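PDB 2I5I: carbohydrate deacetylase from Enterococcus faecalis, which probably removes acetyl groups from acetylated carbohydrates, a magnesium-dependent hydrolysis that serves the breakdown of oligosaccharides. Local coordinates for residues F14-A19 / N224-C229; T220-Q223 / Y228-P231. One frame throughout, in Å; residues are numbered along the deposited sequence.

Both contacts use helix 220-225, the first at its end and the second along Leu222 and Gln223, and both are only partly buried. In interaction 1 the last residue of the helix and the serine after it meet Tyr16, from the turn before helix 18-29; in interaction 2 the chain doubles back after the helix and packs Cys229 on its flank. The first is mixed, its clear polar link a water between Tyr16 OH and Ser226 OG, near the predicted metal site. The second is apolar, without hydrogen bonds across it, and runs from buried Leu222 to exposed Gln223 near the second subunit. They touch where Tyr16 CE2 and Leu222 CD1 come within 4.2 Å, and Thr17 and Pro18 pack on Ile221.

Interaction 1: residues F14-A19 / N224-C229; sequences FGYTPA and NQSGYC
Tyr16 lies in the turn between strand 13-14 and helix 18-29, with Thr17 as the N-cap of that helix, while Gln225 and Ser226 mark the far end of helix 220-225, where Ser226 is the first residue to leave helical geometry. The two backbones stay well apart, and the tyrosine side chain spans the distance. Its CG is anti to the backbone N, and this chi1 of -165° sets the ring so that its hydroxyl end reaches 224-229. There Tyr16 OH comes within 4.0 Å of Gln225 CB and 3.7 Å of Ser226 CB, and lies 3.3 Å from the carbonyl oxygen Gln225 O. The Gln225 chain bends at chi2, and its amide plane stands almost perpendicular to the phenol ring, 88° from it. On the serine side the link runs through a water molecule, which is hydrogen-bonded to Tyr16 OH at 2.9 Å and, over a short 2.5 Å, to Ser226 OG. One ordered water thus joins the hydroxyl of buried Tyr16 to partly exposed Ser226. The side chain of Tyr16 lies about 5 Å from that of His130, a predicted magnesium ligand, and touches a cluster of Asp13, His64 and His130 that may form the metal site, so the contact probably belongs to the wall of the active-site pocket. Asp219, just ahead of helix 220-225, hydrogen-bonds Thr17 OG1 and Ala19 N, tying that helix to the start of helix 18-29, while Phe14 pairs through its backbone with the strand 35-38 region of the parallel sheet.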
# COMPACT_ATOMS: atom_id res chain seq x y z
N PHE A 14 -12.55 8.16 18.06
CA PHE A 14 -11.84 7.25 17.13
C PHE A 14 -11.32 6.04 17.87
O PHE A 14 -10.80 6.14 18.99
CB PHE A 14 -10.72 7.99 16.42
CG PHE A 14 -10.29 7.36 15.10
CD1 PHE A 14 -11.20 7.33 14.04
CD2 PHE A 14 -9.03 6.84 14.96
CE1 PHE A 14 -10.82 6.75 12.84
CE2 PHE A 14 -8.63 6.26 13.75
CZ PHE A 14 -9.54 6.24 12.71
N GLY A 15 -11.43 4.83 17.31
CA GLY A 15 -10.98 3.63 17.96
C GLY A 15 -11.91 3.11 19.04
O GLY A 15 -11.60 2.09 19.66
N TYR A 16 -13.03 3.78 19.28
CA TYR A 16 -13.97 3.36 20.31
C TYR A 16 -14.44 1.94 20.01
O TYR A 16 -14.33 1.01 20.81
CB TYR A 16 -15.11 4.36 20.38
CG TYR A 16 -16.01 4.30 21.59
CD1 TYR A 16 -15.66 3.62 22.75
CD2 TYR A 16 -17.23 4.96 21.55
CE1 TYR A 16 -16.53 3.60 23.82
CE2 TYR A 16 -18.09 4.95 22.63
CZ TYR A 16 -17.73 4.26 23.77
OH TYR A 16 -18.59 4.25 24.85
N THR A 17 -15.01 1.78 18.82
CA THR A 17 -15.38 0.45 18.31
C THR A 17 -15.12 0.41 16.80
O THR A 17 -15.03 1.45 16.15
CB THR A 17 -16.81 0.04 18.66
OG1 THR A 17 -17.68 0.22 17.55
CG2 THR A 17 -17.53 0.89 19.72
N PRO A 18 -14.99 -0.77 16.22
CA PRO A 18 -14.76 -0.86 14.76
C PRO A 18 -15.72 -0.05 13.90
O PRO A 18 -15.31 0.58 12.94
CB PRO A 18 -14.94 -2.37 14.50
CG PRO A 18 -14.38 -2.96 15.77
CD PRO A 18 -15.01 -2.09 16.84
N ALA A 19 -17.02 -0.02 14.18
CA ALA A 19 -17.97 0.74 13.39
C ALA A 19 -17.92 2.25 13.64
O ALA A 19 -18.21 3.03 12.75
CB ALA A 19 -19.41 0.29 13.66
N ASN A 224 -23.52 -1.77 22.96
CA ASN A 224 -23.27 -2.37 24.25
C ASN A 224 -22.69 -1.34 25.23
O ASN A 224 -22.85 -1.49 26.43
CB ASN A 224 -22.29 -3.53 24.12
CG ASN A 224 -22.90 -4.77 23.47
OD1 ASN A 224 -24.11 -4.88 23.32
ND2 ASN A 224 -22.03 -5.70 23.10
N GLN A 225 -22.02 -0.35 24.65
CA GLN A 225 -21.07 0.48 25.36
C GLN A 225 -21.45 1.95 25.47
O GLN A 225 -20.99 2.58 26.43
CB GLN A 225 -19.69 0.39 24.66
CG GLN A 225 -18.74 -0.35 25.61
CD GLN A 225 -18.44 0.56 26.79
OE1 GLN A 225 -18.80 0.33 27.94
NE2 GLN A 225 -17.79 1.68 26.51
N SER A 226 -22.24 2.44 24.52
CA SER A 226 -22.68 3.81 24.67
C SER A 226 -24.18 4.05 24.56
O SER A 226 -24.84 3.65 23.61
CB SER A 226 -22.03 4.68 23.56
OG SER A 226 -21.85 5.95 24.17
N GLY A 227 -24.68 4.80 25.55
CA GLY A 227 -26.04 5.29 25.48
C GLY A 227 -26.28 6.27 24.35
O GLY A 227 -27.44 6.40 23.96
N TYR A 228 -25.25 6.92 23.82
CA TYR A 228 -25.38 7.75 22.63
C TYR A 228 -25.02 6.90 21.41
O TYR A 228 -23.84 6.76 21.05
CB TYR A 228 -24.48 8.99 22.66
CG TYR A 228 -24.80 10.04 21.60
CD1 TYR A 228 -26.07 10.58 21.47
CD2 TYR A 228 -23.84 10.51 20.71
CE1 TYR A 228 -26.38 11.54 20.51
CE2 TYR A 228 -24.13 11.46 19.76
CZ TYR A 228 -25.40 11.99 19.65
OH TYR A 228 -25.70 12.93 18.70
N CYS A 229 -26.04 6.33 20.80
CA CYS A 229 -25.79 5.31 19.76
C CYS A 229 -26.43 5.68 18.44
O CYS A 229 -25.77 6.17 17.51
CB CYS A 229 -26.32 3.98 20.30
SG CYS A 229 -25.97 2.57 19.22
O HOH W 1 -19.92 6.75 25.58

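Interaction 2: residues T220-Q223 / Y228-P231; sequences TILQ and YCMP
Cys229 lays its sulfur over the flank of helix 220-225, overlapping the side chain of Leu222 and the base of Gln223. Cys229 SG is 3.9 Å from Leu222 CG and 4.0 Å from the methyl Leu222 CD2, an apolar contact against the branched end of the leucine. On its other helix neighbour the same sulfur, Cys229 SG, meets the aliphatic part of the chain, 3.8 Å from Gln223 CG and 3.9 Å from Gln223 CA. With SG anti to its backbone N (chi1 -175°), the cysteine reaches straight out from the returning chain into the angle between these two consecutive residues. The other methyl of the leucine, Leu222 CD1, comes to 4.2 Å from the carbonyl oxygen Tyr228 O, next to the backbone just before the cysteine. Gln223 runs on in extended form beyond CG, and its amide leaves the cysteine behind.

In this YdjC-family fold, built round a parallel sheet, a short connection follows helix 220-225, and the chain folds back along it so that the CA atoms of Gln223 and Cys229 lie 6.1 Å apart, ahead of helix 231-239. No hydrogen bond crosses between the segments; the contact across them is van der Waals.

The CB of Tyr228 points away from 220-223. The hydroxyl of this tyrosine is hydrogen-bonded to Glu235 and to the backbone N of Asp186, while Arg232 takes up its carbonyl oxygen. Leu222 also packs on Val20 of helix 18-29. Gln223 packs on Ile233 of the second subunit, and Met230, a selenomethionine here, packs on Gln223 of the second subunit.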
# COMPACT_ATOMS: atom_id res chain seq x y z
N THR A 220 -22.68 -3.85 17.27
CA THR A 220 -23.19 -4.21 18.60
C THR A 220 -22.25 -3.67 19.68
O THR A 220 -22.71 -3.38 20.78
CB THR A 220 -23.30 -5.73 18.80
OG1 THR A 220 -22.02 -6.32 18.52
CG2 THR A 220 -24.28 -6.34 17.80
N ILE A 221 -20.96 -3.55 19.35
CA ILE A 221 -20.01 -3.07 20.37
C ILE A 221 -20.43 -1.67 20.78
O ILE A 221 -20.52 -1.38 21.97
CB ILE A 221 -18.57 -3.13 19.88
CG1 ILE A 221 -18.17 -4.53 19.39
CG2 ILE A 221 -17.57 -2.68 20.94
CD1 ILE A 221 -17.34 -4.43 18.14
N LEU A 222 -20.72 -0.77 19.84
CA LEU A 222 -21.20 0.55 20.25
C LEU A 222 -22.49 0.45 21.05
O LEU A 222 -22.66 1.09 22.10
CB LEU A 222 -21.41 1.43 19.01
CG LEU A 222 -22.05 2.79 19.27
CD1 LEU A 222 -21.23 3.62 20.24
CD2 LEU A 222 -22.25 3.52 17.95
N GLN A 223 -23.43 -0.37 20.57
CA GLN A 223 -24.70 -0.52 21.27
C GLN A 223 -24.54 -0.96 22.72
O GLN A 223 -25.32 -0.62 23.62
CB GLN A 223 -25.55 -1.57 20.57
CG GLN A 223 -26.41 -1.16 19.40
CD GLN A 223 -27.58 -2.15 19.28
OE1 GLN A 223 -27.36 -3.35 19.46
NE2 GLN A 223 -28.77 -1.64 19.02
N TYR A 228 -25.25 6.92 23.82
CA TYR A 228 -25.38 7.75 22.63
C TYR A 228 -25.02 6.90 21.41
O TYR A 228 -23.84 6.76 21.05
CB TYR A 228 -24.48 8.99 22.66
CG TYR A 228 -24.80 10.04 21.60
CD1 TYR A 228 -26.07 10.58 21.47
CD2 TYR A 228 -23.84 10.51 20.71
CE1 TYR A 228 -26.38 11.54 20.51
CE2 TYR A 228 -24.13 11.46 19.76
CZ TYR A 228 -25.40 11.99 19.65
OH TYR A 228 -25.70 12.93 18.70
N CYS A 229 -26.04 6.33 20.80
CA CYS A 229 -25.79 5.31 19.76
C CYS A 229 -26.43 5.68 18.44
O CYS A 229 -25.77 6.17 17.51
CB CYS A 229 -26.32 3.98 20.30
SG CYS A 229 -25.97 2.57 19.22
N MSE A 230 -27.74 5.48 18.28
CA MSE A 230 -28.38 5.68 16.98
C MSE A 230 -28.21 7.09 16.43
O MSE A 230 -28.12 7.18 15.18
CB MSE A 230 -29.85 5.30 17.07
CG MSE A 230 -30.20 3.83 17.23
SE MSE A 230 -29.32 2.59 16.27
CE MSE A 230 -29.91 2.93 14.61
N PRO A 231 -28.17 8.20 17.13
CA PRO A 231 -28.00 9.49 16.44
C PRO A 231 -26.66 9.64 15.71
O PRO A 231 -26.52 10.47 14.80
CB PRO A 231 -28.04 10.52 17.57
CG PRO A 231 -28.79 9.82 18.66
CD PRO A 231 -28.27 8.41 18.59